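Local coordinates for protein RNase III inhibitor (Mycobacterium tuberculosis, PDB 5M3I) that is of unknown function but belongs to the macro domain family, with a mixed beta sheet packed against helices, at residues Val72-Gln77 and Pro81-Asn86; Val65-Met70 and Thr89-Arg94; Leu126-Gly129 and Asp134-Asp137; Gly17-Ala22 and Val155-Ser160. All blocks are in the same frame, centred on the assembly; numbering follows the deposited sequence.

Contact 1 of 4, residues Val72-Gln77 and Pro81-Asn86; sequences VVDTGQ and PKHIIN
The beta hairpin of strands 71-74 and 83-88, at one edge of the macro domain sheet, is held here by the hydrogen-bonded antiparallel pair Val73 and Ile84. Val73 N donates to Ile84 O at 3.0 Å, and Ile84 N returns to Val73 O at 2.9 Å. Between the strand segments the axes approach to 4.7 Å and their directions differ by 163°, so the two strands run nearly antiparallel. The non-hydrogen-bonded pairs Val72-Ile85 and Asp74-His83 flank the central one and put their side chains on the face where helix 99-115 packs, through Val112 on Val72 and Leu109 on Ile85. Val73 and Ile84 turn to the other face, where Met52 of helix 50-61 touches Val73. On its far edge strand 83-88 bonds to strand 26-31, through Leu27 and Asn29.

Asp74 and His83 lie side by side and point the same way. The ND1 to OD1 bond between them is weak, at 3.1 Å; OD1 meets the ring at its edge, with carboxylate and imidazole planes 83° apart.

Beyond the strands Thr75 extends the pairing with both branches of its side chain. Its chi1 of 68° sets OG1 between backbone N and carbonyl carbon, and CG2 reaches across to Ile84 CD1 at 3.6 Å. Thr75 N donates to Lys82 O at 2.8 Å. Thr75 OG1 gives a 2.6 Å bond to a lone pair of Pro81 O, within the carbonyl plane, while accepting Gln77 N at 3.2 Å to complete an ST turn.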
# COMPACT_ATOMS: atom_id res chain seq x y z
N VAL A 72 5.23 -3.28 7.31
CA VAL A 72 6.30 -3.02 6.34
C VAL A 72 7.29 -4.17 6.32
O VAL A 72 7.71 -4.61 7.37
CB VAL A 72 7.05 -1.71 6.69
CG1 VAL A 72 8.08 -1.37 5.63
CG2 VAL A 72 6.05 -0.56 6.80
N VAL A 73 7.70 -4.59 5.15
CA VAL A 73 8.71 -5.64 5.00
C VAL A 73 9.78 -5.19 3.99
O VAL A 73 9.46 -4.58 2.96
CB VAL A 73 8.05 -6.95 4.51
CG1 VAL A 73 9.07 -8.07 4.49
CG2 VAL A 73 6.88 -7.40 5.41
N ASP A 74 11.04 -5.52 4.27
CA ASP A 74 12.14 -5.30 3.31
C ASP A 74 12.23 -6.43 2.35
O ASP A 74 12.12 -7.59 2.74
CB ASP A 74 13.45 -5.15 4.05
CG ASP A 74 13.52 -3.84 4.80
OD1 ASP A 74 12.45 -3.35 5.28
OD2 ASP A 74 14.65 -3.30 4.87
N THR A 75 12.38 -6.10 1.08
CA THR A 75 12.51 -7.13 0.05
C THR A 75 13.90 -7.77 0.03
O THR A 75 14.06 -8.94 -0.33
CB THR A 75 12.26 -6.55 -1.36
OG1 THR A 75 13.31 -5.64 -1.70
CG2 THR A 75 10.87 -5.83 -1.43
N GLY A 76 14.92 -6.98 0.37
CA GLY A 76 16.32 -7.44 0.25
C GLY A 76 16.85 -7.59 -1.17
O GLY A 76 17.76 -8.37 -1.42
N GLN A 77 16.23 -6.87 -2.11
CA GLN A 77 16.54 -6.96 -3.52
C GLN A 77 17.56 -5.89 -3.85
O GLN A 77 17.39 -4.74 -3.44
CB GLN A 77 15.31 -6.71 -4.41
CG GLN A 77 14.10 -7.60 -4.20
CD GLN A 77 14.30 -9.10 -4.38
OE1 GLN A 77 13.66 -9.92 -3.70
NE2 GLN A 77 15.22 -9.49 -5.26
N PRO A 81 12.44 -2.52 -5.83
CA PRO A 81 11.86 -1.98 -4.61
C PRO A 81 12.48 -2.57 -3.40
O PRO A 81 12.65 -3.78 -3.37
CB PRO A 81 10.40 -2.43 -4.68
CG PRO A 81 10.11 -2.48 -6.14
CD PRO A 81 11.39 -2.92 -6.80
N LYS A 82 12.84 -1.72 -2.45
CA LYS A 82 13.43 -2.15 -1.17
C LYS A 82 12.40 -2.48 -0.12
O LYS A 82 12.67 -3.30 0.73
CB LYS A 82 14.38 -1.06 -0.59
CG LYS A 82 15.46 -0.53 -1.54
CD LYS A 82 16.42 -1.61 -2.08
CE LYS A 82 17.52 -0.97 -2.97
NZ LYS A 82 17.01 -0.63 -4.32
N HIS A 83 11.22 -1.84 -0.18
CA HIS A 83 10.18 -2.03 0.83
C HIS A 83 8.82 -2.32 0.21
O HIS A 83 8.43 -1.72 -0.79
CB HIS A 83 10.02 -0.77 1.67
CG HIS A 83 11.28 -0.34 2.35
ND1 HIS A 83 11.78 -0.98 3.46
CD2 HIS A 83 12.14 0.66 2.06
CE1 HIS A 83 12.90 -0.40 3.83
NE2 HIS A 83 13.14 0.60 3.00
N ILE A 84 8.09 -3.23 0.85
CA ILE A 84 6.69 -3.43 0.59
C ILE A 84 5.95 -2.90 1.79
O ILE A 84 6.15 -3.37 2.91
CB ILE A 84 6.31 -4.93 0.44
CG1 ILE A 84 7.26 -5.66 -0.51
CG2 ILE A 84 4.85 -5.06 0.01
CD1 ILE A 84 7.39 -5.01 -1.86
N ILE A 85 5.08 -1.92 1.55
CA ILE A 85 4.25 -1.32 2.59
C ILE A 85 2.85 -1.88 2.41
O ILE A 85 2.13 -1.52 1.47
CB ILE A 85 4.25 0.19 2.47
CG1 ILE A 85 5.69 0.71 2.50
CG2 ILE A 85 3.44 0.79 3.60
CD1 ILE A 85 5.83 2.18 2.16
N ASN A 86 2.47 -2.78 3.30
CA ASN A 86 1.16 -3.39 3.25
C ASN A 86 0.20 -2.51 4.01
O ASN A 86 0.31 -2.36 5.21
CB ASN A 86 1.19 -4.78 3.86
CG ASN A 86 2.04 -5.73 3.04
OD1 ASN A 86 1.61 -6.21 2.00
ND2 ASN A 86 3.24 -6.05 3.53

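Contact 2 of 4, residues Val65-Met70 and Thr89-Arg94; sequences VTIGKM and TKKHWR
Ile67 meets Lys91 and the backbone of Lys90 where the loop leading into strand 71-74 passes the loop that leaves strand 83-88. Ile67 is the second residue of a type II beta turn from Thr66 to Lys69, and its CB points toward the opposite segment. With chi1 at -61°, CG1 stands beside the backbone N and CG2 is the branch trans to it; a further bend at chi2, -48°, carries CD1 over to the Lys90 peptide. There CD1 lies 3.7 Å from Lys90 O.

Lys91 arrives across this branch at about a right angle. Beyond CG its chain is fully extended (chi2 176°), and two of its methylenes lie along one side of CG1: Lys91 CG and Lys91 CE are each 3.8 Å from Ile67 CG1. Lys91 NZ is farther off, 5.0 Å from Ile67 CG1. Tyr101 of helix 99-115 touches both side chains, so the crossing rests on that helix.

No hydrogen bond spans the segments, and only 126 Å² is buried between them. The attraction is therefore dispersive and hydrophobic, made by the aliphatic stem of a lysine whose charged end takes no part.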
# COMPACT_ATOMS: atom_id res chain seq x y z
N VAL A 65 -1.46 -6.97 12.66
CA VAL A 65 -1.94 -6.17 11.53
C VAL A 65 -3.32 -5.60 11.86
O VAL A 65 -4.27 -6.36 12.07
CB VAL A 65 -2.00 -7.01 10.24
CG1 VAL A 65 -2.38 -6.16 9.04
CG2 VAL A 65 -0.67 -7.68 9.99
N THR A 66 -3.44 -4.27 11.82
CA THR A 66 -4.64 -3.55 12.12
C THR A 66 -4.83 -2.36 11.20
O THR A 66 -3.88 -1.82 10.62
CB THR A 66 -4.59 -2.97 13.56
OG1 THR A 66 -3.34 -2.29 13.78
CG2 THR A 66 -4.74 -4.09 14.61
N ILE A 67 -6.08 -1.91 11.09
CA ILE A 67 -6.41 -0.66 10.44
C ILE A 67 -5.58 0.46 11.07
O ILE A 67 -5.53 0.58 12.28
CB ILE A 67 -7.92 -0.32 10.55
CG1 ILE A 67 -8.80 -1.40 9.89
CG2 ILE A 67 -8.23 1.05 9.92
CD1 ILE A 67 -8.39 -1.83 8.48
N GLY A 68 -4.93 1.26 10.24
CA GLY A 68 -4.29 2.50 10.65
C GLY A 68 -2.79 2.35 10.88
O GLY A 68 -2.14 3.29 11.32
N LYS A 69 -2.27 1.17 10.59
CA LYS A 69 -0.89 0.83 10.84
C LYS A 69 -0.36 0.04 9.62
O LYS A 69 -0.90 -0.98 9.26
CB LYS A 69 -0.83 0.01 12.12
CG LYS A 69 0.51 -0.60 12.49
CD LYS A 69 0.47 -0.98 13.99
CE LYS A 69 1.16 -2.31 14.30
NZ LYS A 69 2.65 -2.15 14.38
N MET A 70 0.68 0.56 9.00
CA MET A 70 1.33 -0.15 7.95
C MET A 70 2.03 -1.39 8.50
O MET A 70 2.61 -1.33 9.60
CB MET A 70 2.35 0.77 7.25
CG MET A 70 1.80 2.06 6.59
SD MET A 70 0.45 1.81 5.39
CE MET A 70 -0.98 1.92 6.47
N THR A 89 -6.70 -2.07 4.13
CA THR A 89 -7.86 -1.39 3.62
C THR A 89 -9.14 -2.06 4.14
O THR A 89 -10.22 -1.54 3.93
CB THR A 89 -7.88 -1.41 2.08
OG1 THR A 89 -7.77 -2.77 1.62
CG2 THR A 89 -6.75 -0.64 1.55
N LYS A 90 -8.99 -3.22 4.79
CA LYS A 90 -10.11 -4.00 5.31
C LYS A 90 -9.68 -4.75 6.55
O LYS A 90 -8.46 -5.09 6.71
CB LYS A 90 -10.51 -5.10 4.32
CG LYS A 90 -11.12 -4.66 3.03
CD LYS A 90 -11.33 -5.88 2.15
CE LYS A 90 -12.14 -5.55 0.90
NZ LYS A 90 -13.21 -6.57 0.70
N LYS A 91 -10.68 -5.09 7.36
CA LYS A 91 -10.51 -5.99 8.49
C LYS A 91 -10.57 -7.42 7.96
O LYS A 91 -9.51 -7.98 7.60
CB LYS A 91 -11.53 -5.67 9.57
CG LYS A 91 -11.18 -4.38 10.30
CD LYS A 91 -12.21 -3.94 11.34
CE LYS A 91 -11.71 -2.68 12.05
NZ LYS A 91 -12.74 -2.01 12.89
N HIS A 92 -11.77 -7.98 7.92
CA HIS A 92 -12.00 -9.26 7.25
C HIS A 92 -12.21 -8.97 5.78
O HIS A 92 -12.73 -7.90 5.41
CB HIS A 92 -13.19 -10.03 7.80
CG HIS A 92 -13.09 -11.50 7.56
ND1 HIS A 92 -13.43 -12.07 6.36
CD2 HIS A 92 -12.64 -12.52 8.34
CE1 HIS A 92 -13.22 -13.37 6.40
NE2 HIS A 92 -12.74 -13.67 7.60
N TRP A 93 -11.78 -9.89 4.93
CA TRP A 93 -11.97 -9.72 3.44
C TRP A 93 -13.41 -9.80 2.94
O TRP A 93 -13.79 -9.15 1.98
CB TRP A 93 -11.11 -10.69 2.62
CG TRP A 93 -11.23 -12.13 3.00
CD1 TRP A 93 -10.36 -12.83 3.78
CD2 TRP A 93 -12.24 -13.04 2.59
NE1 TRP A 93 -10.79 -14.12 3.91
CE2 TRP A 93 -11.95 -14.27 3.19
CE3 TRP A 93 -13.38 -12.92 1.80
CZ2 TRP A 93 -12.75 -15.39 3.02
CZ3 TRP A 93 -14.18 -14.02 1.64
CH2 TRP A 93 -13.87 -15.25 2.24
N ARG A 94 -14.20 -10.59 3.64
CA ARG A 94 -15.65 -10.57 3.53
C ARG A 94 -16.28 -9.15 3.53
O ARG A 94 -17.28 -8.92 2.83
CB ARG A 94 -16.26 -11.50 4.62
CG ARG A 94 -15.83 -12.94 4.38
CD ARG A 94 -16.27 -13.91 5.47
NE ARG A 94 -17.61 -14.48 5.31
CZ ARG A 94 -18.03 -15.64 5.82
NH1 ARG A 94 -17.21 -16.42 6.52
NH2 ARG A 94 -19.30 -16.03 5.63

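Contact 3 of 4, residues Leu126-Gly129 and Asp134-Asp137; sequences LGVG and DWED
Val128 has CG1 trans to its backbone N (chi1 -180°), which leaves CG2, on the side of that nitrogen, as the branch that faces Trp135. In Trp135 a chi1 of 170° takes CG away from the backbone N, and a chi2 of -133° turns the indole until its CE3 corner is near the valine methyl. Val128 CG2 is 4.0 Å from Trp135 CA and 4.2 Å from Trp135 CE3. The methyl lies near the indole plane, at the ring edge, so this is a van der Waals touch on the ring's rim and not a CH-pi contact over its face. Val128 CG2 also comes within 4.4 Å of Asp134 C, which places it at the junction of the N-cap residue and the first turn of helix 135-147.

This is the loop-to-helix join that follows strand 120-123. Asp134 holds the N-cap position: its OD1 accepts Glu136 N at 3.3 Å, a weak capping bond, and its backbone O receives Asp137 N in another weak bond, at 3.1 Å. A backbone bond between Gly127 and Leu133 ties the loop to the residues just ahead of the helix. Val138, one turn further along the helix, also touches Val128, and Pro159 packs on both Val128 and Trp135.

No polar pair links the two segments. The valine thus meets the helix start by apolar contact alone, while the polar work is done within the helix end itself, where the carboxylate of Asp134 would probably be favoured by the positive end of the helix dipole.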
# COMPACT_ATOMS: atom_id res chain seq x y z
N LEU A 126 -6.36 2.53 -3.46
CA LEU A 126 -6.63 1.89 -2.19
C LEU A 126 -8.13 1.72 -1.93
O LEU A 126 -8.87 2.70 -1.87
CB LEU A 126 -6.04 2.71 -1.06
CG LEU A 126 -4.58 3.06 -1.04
CD1 LEU A 126 -4.29 3.96 0.14
CD2 LEU A 126 -3.74 1.79 -0.94
N GLY A 127 -8.56 0.48 -1.76
CA GLY A 127 -9.93 0.19 -1.45
C GLY A 127 -10.96 0.39 -2.57
O GLY A 127 -12.16 0.28 -2.32
N VAL A 128 -10.51 0.63 -3.80
CA VAL A 128 -11.42 0.80 -4.94
C VAL A 128 -11.62 -0.54 -5.65
O VAL A 128 -10.66 -1.26 -5.91
CB VAL A 128 -10.87 1.87 -5.91
CG1 VAL A 128 -11.81 2.07 -7.10
CG2 VAL A 128 -10.67 3.18 -5.18
N GLY A 129 -12.85 -0.86 -6.01
CA GLY A 129 -13.16 -2.13 -6.70
C GLY A 129 -13.42 -3.21 -5.68
O GLY A 129 -14.55 -3.32 -5.19
N ASP A 134 -15.15 4.97 -3.79
CA ASP A 134 -15.13 5.84 -4.96
C ASP A 134 -13.70 6.34 -5.25
O ASP A 134 -13.03 6.89 -4.36
CB ASP A 134 -16.03 7.03 -4.70
CG ASP A 134 -16.50 7.71 -5.96
OD1 ASP A 134 -15.67 8.03 -6.83
OD2 ASP A 134 -17.73 7.93 -6.09
N TRP A 135 -13.23 6.16 -6.49
CA TRP A 135 -11.85 6.55 -6.87
C TRP A 135 -11.56 8.00 -6.54
O TRP A 135 -10.55 8.34 -5.93
CB TRP A 135 -11.57 6.28 -8.35
CG TRP A 135 -10.23 6.87 -8.91
CD1 TRP A 135 -10.06 7.58 -10.07
CD2 TRP A 135 -8.93 6.74 -8.34
NE1 TRP A 135 -8.74 7.91 -10.23
CE2 TRP A 135 -8.03 7.41 -9.18
CE3 TRP A 135 -8.44 6.11 -7.20
CZ2 TRP A 135 -6.67 7.48 -8.91
CZ3 TRP A 135 -7.10 6.20 -6.92
CH2 TRP A 135 -6.23 6.87 -7.78
N GLU A 136 -12.44 8.86 -6.97
CA GLU A 136 -12.21 10.29 -6.86
C GLU A 136 -12.02 10.66 -5.40
O GLU A 136 -11.23 11.55 -5.08
CB GLU A 136 -13.35 11.05 -7.52
CG GLU A 136 -13.14 12.54 -7.58
CD GLU A 136 -14.23 13.26 -8.33
OE1 GLU A 136 -15.02 12.63 -9.09
OE2 GLU A 136 -14.31 14.48 -8.15
N ASP A 137 -12.74 9.98 -4.49
CA ASP A 137 -12.60 10.24 -3.06
C ASP A 137 -11.20 9.87 -2.55
O ASP A 137 -10.62 10.59 -1.75
CB ASP A 137 -13.62 9.42 -2.24
CG ASP A 137 -15.04 9.95 -2.35
OD1 ASP A 137 -15.22 11.13 -2.77
OD2 ASP A 137 -15.96 9.20 -1.97

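Contact 4 of 4, residues Gly17-Ala22 and Val155-Ser160; sequences GDLLRA and VIYPPS
Tyr157 lays its ring against the backbone turn at Leu19, with the CA of Leu19 over one ring face. Leu19 CA sits 4.0 Å from the ring centroid and 21° off the normal, a CH-pi contact displaced toward the rim. The leucine and tyrosine side chains cross obliquely, and Leu19 CD1 packs on Tyr157 CD1 at 3.8 Å. At the ring edge, near the plane, Gly17 O approaches Tyr157 CD2 to 3.6 Å. Tyr157 CB points toward the 17-22 turn, and with chi1 at -74° CG stands beside the backbone N; the hydroxyl ends at Ala22, where Tyr157 OH is 3.4 Å from Ala22 CB.

No direct hydrogen bond crosses, yet one water joins the segments. Lying in the ring plane, it is 2.7 Å from Tyr157 OH and donates to Asp18 O, also at 2.7 Å. Asp18 O thereby has two partners, since Arg21 N bonds to it at 2.9 Å. The Asp18 side chain stiffens the same turn: OD1 accepts Leu20 N at 3.1 Å, making an Asx turn, with the donor 69° out of the carboxylate plane.

Tyr157 directly follows strand 153-156, which lies between strands 12-14 and 120-123; backbone hydrogen bonds join Ile156 to Thr13 on one side and Val155 to Val121 on the other. Ala122 of strand 120-123 is touched by Leu19, Ala22 and Tyr157 alike, and Leu19 also reaches Ile41 and Phe45 of helix 40-48, so the turn is held between that helix and the sheet.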
# COMPACT_ATOMS: atom_id res chain seq x y z
N GLY A 17 0.06 0.84 -16.20
CA GLY A 17 0.58 -0.50 -16.34
C GLY A 17 0.60 -1.14 -14.98
O GLY A 17 -0.23 -0.84 -14.12
N ASP A 18 1.57 -2.01 -14.79
CA ASP A 18 1.62 -2.91 -13.66
C ASP A 18 2.38 -2.23 -12.52
O ASP A 18 3.59 -2.02 -12.61
CB ASP A 18 2.33 -4.21 -14.09
CG ASP A 18 2.41 -5.26 -12.97
OD1 ASP A 18 1.77 -5.08 -11.87
OD2 ASP A 18 3.09 -6.29 -13.23
N LEU A 19 1.67 -1.95 -11.44
CA LEU A 19 2.28 -1.40 -10.24
C LEU A 19 3.53 -2.14 -9.77
O LEU A 19 4.47 -1.50 -9.32
CB LEU A 19 1.27 -1.32 -9.10
CG LEU A 19 1.83 -0.62 -7.85
CD1 LEU A 19 0.80 0.26 -7.17
CD2 LEU A 19 2.35 -1.62 -6.84
N LEU A 20 3.53 -3.46 -9.83
CA LEU A 20 4.70 -4.24 -9.38
C LEU A 20 5.97 -3.99 -10.20
O LEU A 20 7.07 -4.30 -9.73
CB LEU A 20 4.39 -5.72 -9.34
CG LEU A 20 3.68 -6.16 -8.05
CD1 LEU A 20 2.25 -5.67 -8.06
CD2 LEU A 20 3.68 -7.66 -7.93
N ARG A 21 5.84 -3.40 -11.38
CA ARG A 21 7.02 -3.05 -12.18
C ARG A 21 7.42 -1.60 -12.02
O ARG A 21 8.24 -1.09 -12.77
CB ARG A 21 6.78 -3.41 -13.65
CG ARG A 21 6.71 -4.93 -13.81
CD ARG A 21 6.69 -5.40 -15.26
NE ARG A 21 7.70 -6.45 -15.46
CZ ARG A 21 8.97 -6.25 -15.88
NH1 ARG A 21 9.43 -5.03 -16.20
NH2 ARG A 21 9.78 -7.30 -16.00
N ALA A 22 6.82 -0.91 -11.06
CA ALA A 22 7.18 0.48 -10.82
C ALA A 22 8.64 0.57 -10.43
O ALA A 22 9.17 -0.29 -9.71
CB ALA A 22 6.30 1.08 -9.76
N VAL A 155 4.06 7.79 -7.32
CA VAL A 155 3.36 7.35 -8.52
C VAL A 155 2.03 6.71 -8.08
O VAL A 155 2.03 5.66 -7.40
CB VAL A 155 4.17 6.36 -9.37
CG1 VAL A 155 3.51 6.17 -10.74
CG2 VAL A 155 5.59 6.87 -9.58
N ILE A 156 0.92 7.33 -8.48
CA ILE A 156 -0.40 6.87 -8.16
C ILE A 156 -1.07 6.20 -9.37
O ILE A 156 -1.19 6.82 -10.42
CB ILE A 156 -1.24 8.04 -7.67
CG1 ILE A 156 -0.57 8.61 -6.41
CG2 ILE A 156 -2.64 7.56 -7.36
CD1 ILE A 156 -1.33 9.74 -5.80
N TYR A 157 -1.43 4.94 -9.19
CA TYR A 157 -2.03 4.08 -10.24
C TYR A 157 -3.56 4.11 -10.16
O TYR A 157 -4.12 3.76 -9.14
CB TYR A 157 -1.56 2.64 -10.10
CG TYR A 157 -0.13 2.50 -10.57
CD1 TYR A 157 0.95 2.98 -9.78
CD2 TYR A 157 0.17 1.88 -11.79
CE1 TYR A 157 2.24 2.88 -10.19
CE2 TYR A 157 1.48 1.73 -12.19
CZ TYR A 157 2.51 2.24 -11.39
OH TYR A 157 3.84 2.13 -11.81
N PRO A 158 -4.22 4.62 -11.21
CA PRO A 158 -5.69 4.66 -11.15
C PRO A 158 -6.30 3.26 -11.36
O PRO A 158 -5.55 2.35 -11.66
CB PRO A 158 -6.09 5.61 -12.28
CG PRO A 158 -4.87 5.82 -13.08
CD PRO A 158 -3.71 5.65 -12.15
N PRO A 159 -7.63 3.11 -11.18
CA PRO A 159 -8.27 1.80 -11.39
C PRO A 159 -8.08 1.33 -12.81
O PRO A 159 -8.09 2.17 -13.73
CB PRO A 159 -9.73 2.08 -11.15
CG PRO A 159 -9.72 3.19 -10.18
CD PRO A 159 -8.58 4.08 -10.63
N SER A 160 -7.73 0.04 -12.94
CA SER A 160 -7.32 -0.56 -14.19
C SER A 160 -8.40 -1.42 -14.89
O SER A 160 -9.05 -2.26 -14.28
CB SER A 160 -6.03 -1.40 -14.03
OG SER A 160 -6.31 -2.73 -13.57
O HOH W 1 4.29 0.30 -13.81

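Overall arrangement
Contact 4 joins a segment near the chain start to the last modelled residues, and the other three fall within its span; contact 1 lies within that of contact 2, and contact 3 follows both. Contacts 1 and 4 reach the same six-stranded sheet, with centres about 17 Å apart. Contact 1 is on its 71-74 edge, whereas contact 4 is beside strand 153-156, next to the other outermost strand. Contacts 1 and 3, centres about 24 Å apart, lie on opposite sides of the chain's centre. Neighbours touch: Met70 meets Ile85, Thr89 meets Gly127, Trp135 packs on Pro159 and Pro81 meets Ala22, so each contact touches the next, 4 again meeting 1, within one macro domain.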